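Structural protein VP1 (Trichodysplasia spinulosa-associated polyomavirus, PDB 4U60) forms the pentameric building block of the viral coat and binds sialylated glycans such as the GM1 oligosaccharide. Local coordinates at residues 196-208 / 225-238. Numbering follows the deposited sequence.
Sequences SKNENTRYYGSYT and TVLLDENGVGPLCK. With EDO (1,2-ethanediol), chain S.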
loop_
_atom_site.group_PDB
_atom_site.type_symbol
_atom_site.label_atom_id
_atom_site.label_comp_id
_atom_site.label_asym_id
_atom_site.label_seq_id
_atom_site.Cartn_x
_atom_site.Cartn_y
_atom_site.Cartn_z
ATOM N N SER C 196 -11.498 24.550 11.218
ATOM C CA SER C 196 -12.432 25.049 12.222
ATOM C C SER C 196 -13.668 25.655 11.581
ATOM O O SER C 196 -14.603 26.025 12.291
ATOM C CB SER C 196 -11.766 26.121 13.121
ATOM O OG SER C 196 -11.590 27.347 12.412
ATOM N N LYS C 197 -13.655 25.818 10.266
ATOM C CA LYS C 197 -14.824 26.323 9.542
ATOM C C LYS C 197 -15.205 25.280 8.499
ATOM O O LYS C 197 -15.168 24.098 8.807
ATOM C CB LYS C 197 -14.521 27.708 8.953
ATOM C CG LYS C 197 -14.189 28.754 10.019
ATOM C CD LYS C 197 -13.998 30.114 9.373
ATOM C CE LYS C 197 -13.464 31.143 10.332
ATOM N NZ LYS C 197 -14.423 31.456 11.408
ATOM N N ASN C 198 -15.578 25.712 7.299
ATOM C CA ASN C 198 -15.929 24.807 6.196
ATOM C C ASN C 198 -17.039 23.813 6.528
ATOM O O ASN C 198 -17.054 22.680 6.035
ATOM C CB ASN C 198 -14.659 24.101 5.673
ATOM C CG ASN C 198 -13.784 25.037 4.882
ATOM O OD1 ASN C 198 -14.250 25.660 3.931
ATOM N ND2 ASN C 198 -12.543 25.203 5.289
ATOM N N GLU C 199 -18.004 24.268 7.296
ATOM C CA GLU C 199 -19.155 23.462 7.641
ATOM C C GLU C 199 -20.029 23.157 6.403
ATOM O O GLU C 199 -20.740 22.167 6.378
ATOM C CB GLU C 199 -19.979 24.176 8.716
ATOM C CG GLU C 199 -19.198 24.411 10.020
ATOM C CD GLU C 199 -18.399 25.731 10.123
ATOM O OE1 GLU C 199 -18.183 26.458 9.109
ATOM O OE2 GLU C 199 -17.972 26.036 11.284
ATOM N N ASN C 200 -19.921 24.005 5.387
ATOM C CA ASN C 200 -20.722 23.926 4.196
ATOM C C ASN C 200 -19.899 23.591 2.942
ATOM O O ASN C 200 -20.327 23.861 1.836
ATOM C CB ASN C 200 -21.443 25.276 4.043
ATOM C CG ASN C 200 -22.626 25.210 3.104
ATOM O OD1 ASN C 200 -23.337 24.206 3.036
ATOM N ND2 ASN C 200 -22.868 26.318 2.391
ATOM N N THR C 201 -18.733 22.973 3.138
ATOM C CA THR C 201 -17.859 22.479 2.065
ATOM C C THR C 201 -17.335 21.110 2.459
ATOM O O THR C 201 -17.097 20.846 3.631
ATOM C CB THR C 201 -16.687 23.454 1.822
ATOM O OG1 THR C 201 -17.221 24.681 1.280
ATOM C CG2 THR C 201 -15.600 22.870 0.907
ATOM N N ARG C 202 -17.136 20.241 1.493
ATOM C CA ARG C 202 -16.409 18.996 1.738
ATOM C C ARG C 202 -15.097 19.099 1.001
ATOM O O ARG C 202 -15.071 19.482 -0.165
ATOM C CB ARG C 202 -17.189 17.803 1.203
ATOM C CG ARG C 202 -18.641 17.760 1.626
ATOM C CD ARG C 202 -18.823 17.728 3.142
ATOM N NE ARG C 202 -20.246 17.634 3.409
ATOM C CZ ARG C 202 -21.010 18.589 3.930
ATOM N NH1 ARG C 202 -20.510 19.739 4.404
ATOM N NH2 ARG C 202 -22.296 18.362 4.005
ATOM N N TYR C 203 -14.000 18.757 1.660
ATOM C CA TYR C 203 -12.695 18.748 0.981
ATOM C C TYR C 203 -11.920 17.464 1.284
ATOM O O TYR C 203 -12.119 16.826 2.319
ATOM C CB TYR C 203 -11.831 19.990 1.316
ATOM C CG TYR C 203 -11.523 20.188 2.783
ATOM C CD1 TYR C 203 -10.467 19.514 3.404
ATOM C CD2 TYR C 203 -12.275 21.071 3.551
ATOM C CE1 TYR C 203 -10.191 19.709 4.755
ATOM C CE2 TYR C 203 -12.009 21.281 4.891
ATOM C CZ TYR C 203 -10.977 20.597 5.492
ATOM O OH TYR C 203 -10.711 20.785 6.821
ATOM N N TYR C 204 -11.084 17.088 0.319
ATOM C CA TYR C 204 -10.340 15.828 0.352
ATOM C C TYR C 204 -8.993 16.121 -0.228
ATOM O O TYR C 204 -8.903 16.655 -1.326
ATOM C CB TYR C 204 -11.028 14.725 -0.492
ATOM C CG TYR C 204 -12.514 14.625 -0.276
ATOM C CD1 TYR C 204 -13.381 15.543 -0.868
ATOM C CD2 TYR C 204 -13.055 13.636 0.514
ATOM C CE1 TYR C 204 -14.750 15.482 -0.656
ATOM C CE2 TYR C 204 -14.439 13.559 0.716
ATOM C CZ TYR C 204 -15.273 14.487 0.124
ATOM O OH TYR C 204 -16.652 14.450 0.288
ATOM N N GLY C 205 -7.935 15.702 0.460
ATOM C CA GLY C 205 -6.597 15.965 -0.045
ATOM C C GLY C 205 -5.584 14.904 0.341
ATOM O O GLY C 205 -5.763 14.162 1.314
ATOM N N SER C 206 -4.513 14.833 -0.460
ATOM C CA SER C 206 -3.389 13.961 -0.199
ATOM C C SER C 206 -2.090 14.599 -0.666
ATOM O O SER C 206 -2.071 15.415 -1.582
ATOM C CB SER C 206 -3.553 12.616 -0.900
ATOM O OG SER C 206 -3.612 12.786 -2.289
ATOM N N TYR C 207 -1.004 14.180 -0.035
ATOM C CA TYR C 207 0.329 14.648 -0.378
ATOM C C TYR C 207 1.268 13.455 -0.302
ATOM O O TYR C 207 1.270 12.720 0.700
ATOM C CB TYR C 207 0.780 15.709 0.613
ATOM C CG TYR C 207 2.202 16.181 0.467
ATOM C CD1 TYR C 207 3.244 15.539 1.144
ATOM C CD2 TYR C 207 2.509 17.293 -0.310
ATOM C CE1 TYR C 207 4.560 15.984 1.032
ATOM C CE2 TYR C 207 3.818 17.744 -0.431
ATOM C CZ TYR C 207 4.838 17.086 0.251
ATOM O OH TYR C 207 6.137 17.568 0.152
ATOM N N THR C 208 2.053 13.236 -1.360
ATOM C CA THR C 208 3.160 12.296 -1.322
ATOM C C THR C 208 4.407 13.071 -1.713
ATOM O O THR C 208 4.459 13.634 -2.804
ATOM C CB THR C 208 2.959 11.163 -2.326
ATOM O OG1 THR C 208 1.774 10.438 -1.990
ATOM C CG2 THR C 208 4.141 10.240 -2.354
ATOM N N THR C 225 -18.480 10.171 -5.258
ATOM C CA THR C 225 -18.154 10.610 -3.897
ATOM C C THR C 225 -19.411 11.273 -3.304
ATOM O O THR C 225 -19.900 12.241 -3.851
ATOM C CB THR C 225 -17.020 11.631 -3.920
ATOM O OG1 THR C 225 -15.864 11.061 -4.566
ATOM C CG2 THR C 225 -16.681 12.076 -2.511
ATOM N N VAL C 226 -19.937 10.715 -2.228
ATOM C CA VAL C 226 -21.116 11.246 -1.560
ATOM C C VAL C 226 -20.711 12.487 -0.758
ATOM O O VAL C 226 -19.761 12.444 0.019
ATOM C CB VAL C 226 -21.748 10.175 -0.648
ATOM C CG1 VAL C 226 -22.904 10.755 0.159
ATOM C CG2 VAL C 226 -22.222 8.983 -1.474
ATOM N N LEU C 227 -21.430 13.590 -0.982
ATOM C CA LEU C 227 -21.171 14.863 -0.304
ATOM C C LEU C 227 -22.085 15.113 0.906
ATOM O O LEU C 227 -21.925 16.104 1.624
ATOM C CB LEU C 227 -21.281 16.022 -1.306
ATOM C CG LEU C 227 -20.272 15.996 -2.463
ATOM C CD1 LEU C 227 -20.683 17.023 -3.511
ATOM C CD2 LEU C 227 -18.864 16.288 -1.970
ATOM N N LEU C 228 -23.049 14.230 1.116
ATOM C CA LEU C 228 -23.921 14.319 2.289
ATOM C C LEU C 228 -23.119 14.127 3.580
ATOM O O LEU C 228 -22.214 13.298 3.648
ATOM C CB LEU C 228 -25.009 13.264 2.204
ATOM C CG LEU C 228 -25.914 13.325 0.962
ATOM C CD1 LEU C 228 -27.045 12.316 1.100
ATOM C CD2 LEU C 228 -26.484 14.716 0.727
ATOM N N ASP C 229 -23.442 14.895 4.607
ATOM C CA ASP C 229 -22.784 14.705 5.899
ATOM C C ASP C 229 -23.453 13.591 6.695
ATOM O O ASP C 229 -24.327 12.882 6.178
ATOM C CB ASP C 229 -22.711 16.029 6.657
ATOM C CG ASP C 229 -24.068 16.550 7.126
ATOM O OD1 ASP C 229 -25.078 15.817 7.145
ATOM O OD2 ASP C 229 -24.107 17.748 7.479
ATOM N N GLU C 230 -23.051 13.447 7.962
ATOM C CA GLU C 230 -23.593 12.404 8.844
ATOM C C GLU C 230 -25.093 12.545 9.125
ATOM O O GLU C 230 -25.749 11.570 9.498
ATOM C CB GLU C 230 -22.800 12.319 10.167
ATOM C CG GLU C 230 -22.699 13.618 10.969
ATOM C CD GLU C 230 -21.416 14.380 10.698
ATOM O OE1 GLU C 230 -21.148 14.698 9.520
ATOM O OE2 GLU C 230 -20.663 14.678 11.661
ATOM N N ASN C 231 -25.634 13.751 8.946
ATOM C CA ASN C 231 -27.069 13.978 9.096
ATOM C C ASN C 231 -27.819 13.918 7.766
ATOM O O ASN C 231 -28.980 14.264 7.710
ATOM C CB ASN C 231 -27.318 15.337 9.755
ATOM C CG ASN C 231 -26.624 15.465 11.101
ATOM O OD1 ASN C 231 -26.779 14.606 11.965
ATOM N ND2 ASN C 231 -25.845 16.522 11.276
ATOM N N GLY C 232 -27.150 13.503 6.692
ATOM C CA GLY C 232 -27.794 13.388 5.393
ATOM C C GLY C 232 -27.956 14.694 4.629
ATOM O O GLY C 232 -28.774 14.779 3.702
ATOM N N VAL C 233 -27.157 15.700 4.979
ATOM C CA VAL C 233 -27.264 17.016 4.349
ATOM C C VAL C 233 -25.988 17.346 3.591
ATOM O O VAL C 233 -24.912 17.265 4.154
ATOM C CB VAL C 233 -27.525 18.126 5.395
ATOM C CG1 VAL C 233 -27.771 19.455 4.697
ATOM C CG2 VAL C 233 -28.715 17.763 6.274
ATOM N N GLY C 234 -26.134 17.732 2.324
ATOM C CA GLY C 234 -25.016 18.139 1.483
ATOM C C GLY C 234 -24.757 19.633 1.617
ATOM O O GLY C 234 -25.561 20.351 2.226
ATOM N N PRO C 235 -23.672 20.129 1.001
ATOM C CA PRO C 235 -23.456 21.577 0.946
ATOM C C PRO C 235 -24.681 22.303 0.356
ATOM O O PRO C 235 -25.251 21.841 -0.635
ATOM C CB PRO C 235 -22.246 21.710 0.034
ATOM C CG PRO C 235 -21.495 20.423 0.207
ATOM C CD PRO C 235 -22.587 19.388 0.321
ATOM N N LEU C 236 -25.072 23.406 0.978
ATOM C CA LEU C 236 -26.236 24.212 0.555
ATOM C C LEU C 236 -25.723 25.476 -0.119
ATOM O O LEU C 236 -24.898 26.196 0.437
ATOM C CB LEU C 236 -27.132 24.510 1.742
ATOM C CG LEU C 236 -27.708 23.268 2.439
ATOM C CD1 LEU C 236 -28.409 23.669 3.729
ATOM C CD2 LEU C 236 -28.679 22.514 1.547
ATOM N N CYS C 237 -26.144 25.677 -1.364
ATOM C CA CYS C 237 -25.541 26.671 -2.228
ATOM C C CYS C 237 -26.109 28.067 -2.019
ATOM O O CYS C 237 -27.157 28.439 -2.584
ATOM C CB CYS C 237 -25.686 26.222 -3.684
ATOM S SG CYS C 237 -24.700 24.733 -3.992
ATOM N N LYS C 238 -25.393 28.832 -1.199
ATOM C CA LYS C 238 -25.809 30.169 -0.815
ATOM C C LYS C 238 -25.783 31.096 -2.018
ATOM O O LYS C 238 -24.822 31.093 -2.802
ATOM C CB LYS C 238 -24.907 30.682 0.297
ATOM C CG LYS C 238 -25.073 29.908 1.599
ATOM C CD LYS C 238 -24.077 30.358 2.655
ATOM C CE LYS C 238 -24.302 29.618 3.973
ATOM N NZ LYS C 238 -23.338 30.026 5.029
HETATM C C1 EDO S . -23.795 21.356 4.881
HETATM O O1 EDO S . -23.545 20.206 5.699
HETATM C C2 EDO S . -25.091 22.057 5.299
HETATM O O2 EDO S . -24.918 23.487 5.335
HETATM O O HOH W 1 -17.836 12.644 1.822
#
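Asn200 and Pro235 bring the backbones closest, CA to CA 4.9 Å, where the turn leading into strand 201-208 meets the loop that follows strand 225-226. Asn200, its CG anti to the backbone N (chi1 -162°), turns its amide to the backbone of Leu236: OD1 accepts from Leu236 N and ND2 donates to Leu236 O, both at 2.8 Å and nearly straight. An amide suits this place because it offers acceptor and donor side by side; ND2 also bonds Glu138. Arginine's long chain, bent at chi2, packs CG of Arg202 on Leu227 CD2 and carries NE to Leu227 O, a bent hydrogen bond (135°) of 2.9 Å with the oxygen somewhat out of the guanidinium plane. Pro235 CD lies 3.8 Å above one face of the Arg202 guanidinium, toward its rim. An ethanediol, probably from the crystallisation liquor, accepts from Arg202 NH2 through O1 and donates to Asn200 OD1 through O2. Asp229 OD2, a long 4.0 Å from Arg202 NH2, adds charge attraction without a directed N-H. Tyrosine suits position 204, setting its ring edge against Leu227 CD2 while its hydroxyl reaches Val226 O through a water. Asn200 and Arg202 thus grip loop backbone rather than side chains, tying the loop to a jelly-roll strand whose sheet continues into a neighbouring subunit.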